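N-formylglutamate amidohydrolase (Ralstonia eutropha, PDB 2Q7S) binds a zinc ion and is probably a metal-dependent hydrolase of the N-formylglutamate amidohydrolase family. Local coordinates at residues L26-P31 with W167-H172. Sequence-based numbering, arbitrary orientation.
Sequences LVCDSP and WHLNLH. With ZN (zinc ion), chain C.
D29 OD1 takes two hydrogen bonds from the neighbouring strand, H168 NE2 at 2.8 Å and N170 ND2 at 3.1 Å, arriving from opposite faces of the carboxylate plane. H168 reaches it in the plane of its own ring, while N170 comes on the syn side. With CG between backbone N and carbonyl carbon (chi1 80°), the D29 carboxylate leans over the partner strand; OD2 bonds Y148 of helix 134-163, and H168 ND1 bonds S246, which fixes the imidazole at both nitrogens. N170 OD1 then receives H172 NE2 (2.7 Å), from well above the amide carbonyl plane, leaving H172 ND1 to bind zinc at 2.0 Å. Beneath this network, V27 and D29 exchange four backbone hydrogen bonds with W167, L169 and L171, as parallel strands do. The other face is apolar and tight: C28 SG packs on L169 CB (3.8 Å), L26 CD1 on L169 CG (4.1 Å), and helix 267-289 covers both leucines. Pairing is looser where 26-30 ends: a water joins S30 OG, also bonded to S33, to L171 O, and P31 CG meets the H172 ring obliquely at 3.7 Å. In this central mixed sheet, strand 166-174 brings H172, and the loop after 26-30 H32, to the zinc site that D55 completes.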
# COMPACT_ATOMS: atom_id res chain seq x y z
N LEU A 26 -9.84 11.40 -6.04
CA LEU A 26 -9.07 10.86 -4.94
C LEU A 26 -9.19 9.36 -5.09
O LEU A 26 -10.27 8.77 -4.90
CB LEU A 26 -9.66 11.33 -3.62
CG LEU A 26 -9.02 10.67 -2.39
CD1 LEU A 26 -7.63 11.20 -2.21
CD2 LEU A 26 -9.93 10.90 -1.18
N VAL A 27 -8.09 8.73 -5.44
CA VAL A 27 -8.08 7.27 -5.67
C VAL A 27 -7.09 6.70 -4.66
O VAL A 27 -5.95 7.17 -4.58
CB VAL A 27 -7.62 6.94 -7.10
CG1 VAL A 27 -7.49 5.41 -7.32
CG2 VAL A 27 -8.55 7.57 -8.10
N CYS A 28 -7.54 5.71 -3.88
CA CYS A 28 -6.75 5.18 -2.77
C CYS A 28 -6.60 3.67 -2.91
O CYS A 28 -7.59 2.99 -3.19
CB CYS A 28 -7.39 5.56 -1.44
SG CYS A 28 -7.49 7.31 -1.17
N ASP A 29 -5.38 3.14 -2.80
CA ASP A 29 -5.26 1.70 -2.77
C ASP A 29 -4.55 1.14 -1.52
O ASP A 29 -3.66 1.75 -1.02
CB ASP A 29 -4.73 1.14 -4.06
CG ASP A 29 -3.28 1.24 -4.18
OD1 ASP A 29 -2.77 2.37 -4.08
OD2 ASP A 29 -2.64 0.19 -4.45
N SER A 30 -5.05 -0.01 -1.06
CA SER A 30 -4.49 -0.77 0.06
C SER A 30 -4.01 -2.11 -0.58
O SER A 30 -4.76 -3.13 -0.62
CB SER A 30 -5.55 -0.95 1.16
OG SER A 30 -5.16 -1.76 2.27
N PRO A 31 -2.74 -2.15 -1.01
CA PRO A 31 -2.23 -3.38 -1.68
C PRO A 31 -1.88 -4.56 -0.77
O PRO A 31 -1.66 -5.67 -1.25
CB PRO A 31 -0.96 -2.88 -2.37
CG PRO A 31 -0.52 -1.73 -1.54
CD PRO A 31 -1.75 -1.07 -0.98
N TRP A 167 -5.27 12.66 -7.37
CA TRP A 167 -4.50 12.50 -6.13
C TRP A 167 -4.67 11.06 -5.69
O TRP A 167 -5.79 10.62 -5.40
CB TRP A 167 -5.01 13.47 -5.05
CG TRP A 167 -4.64 14.92 -5.29
CD1 TRP A 167 -3.57 15.58 -4.78
CD2 TRP A 167 -5.33 15.86 -6.13
NE1 TRP A 167 -3.56 16.88 -5.22
CE2 TRP A 167 -4.63 17.08 -6.05
CE3 TRP A 167 -6.47 15.78 -6.94
CZ2 TRP A 167 -5.01 18.20 -6.76
CZ3 TRP A 167 -6.87 16.90 -7.64
CH2 TRP A 167 -6.14 18.10 -7.55
N HIS A 168 -3.55 10.32 -5.74
CA HIS A 168 -3.49 8.92 -5.40
C HIS A 168 -2.85 8.75 -4.01
O HIS A 168 -1.79 9.30 -3.78
CB HIS A 168 -2.66 8.22 -6.44
CG HIS A 168 -2.28 6.83 -6.06
ND1 HIS A 168 -0.99 6.38 -6.11
CD2 HIS A 168 -3.03 5.81 -5.60
CE1 HIS A 168 -0.96 5.11 -5.73
NE2 HIS A 168 -2.20 4.74 -5.43
N LEU A 169 -3.50 8.01 -3.10
CA LEU A 169 -2.93 7.61 -1.79
C LEU A 169 -2.69 6.09 -1.82
O LEU A 169 -3.58 5.31 -2.09
CB LEU A 169 -3.80 8.00 -0.62
CG LEU A 169 -4.29 9.47 -0.48
CD1 LEU A 169 -5.13 9.69 0.80
CD2 LEU A 169 -3.11 10.44 -0.56
N ASN A 170 -1.45 5.71 -1.57
CA ASN A 170 -1.01 4.33 -1.44
C ASN A 170 -0.88 4.02 0.07
O ASN A 170 -0.07 4.63 0.77
CB ASN A 170 0.34 4.22 -2.21
CG ASN A 170 0.84 2.81 -2.35
OD1 ASN A 170 1.88 2.46 -1.78
ND2 ASN A 170 0.14 2.00 -3.11
N LEU A 171 -1.68 3.09 0.59
CA LEU A 171 -1.96 3.01 1.99
C LEU A 171 -1.33 1.78 2.61
O LEU A 171 -1.51 0.67 2.09
CB LEU A 171 -3.51 2.96 2.20
CG LEU A 171 -4.31 4.11 1.59
CD1 LEU A 171 -5.84 3.93 1.75
CD2 LEU A 171 -3.87 5.45 2.14
N HIS A 172 -0.65 1.95 3.76
CA HIS A 172 0.10 0.89 4.41
C HIS A 172 0.06 0.99 5.91
O HIS A 172 -0.39 1.98 6.49
CB HIS A 172 1.60 0.94 3.99
CG HIS A 172 1.79 0.76 2.55
ND1 HIS A 172 2.09 -0.47 1.99
CD2 HIS A 172 1.59 1.61 1.53
CE1 HIS A 172 2.11 -0.33 0.68
NE2 HIS A 172 1.81 0.91 0.37
ZN ZN C . 2.48 -2.12 3.02
O HOH W 1 -2.30 -1.99 2.32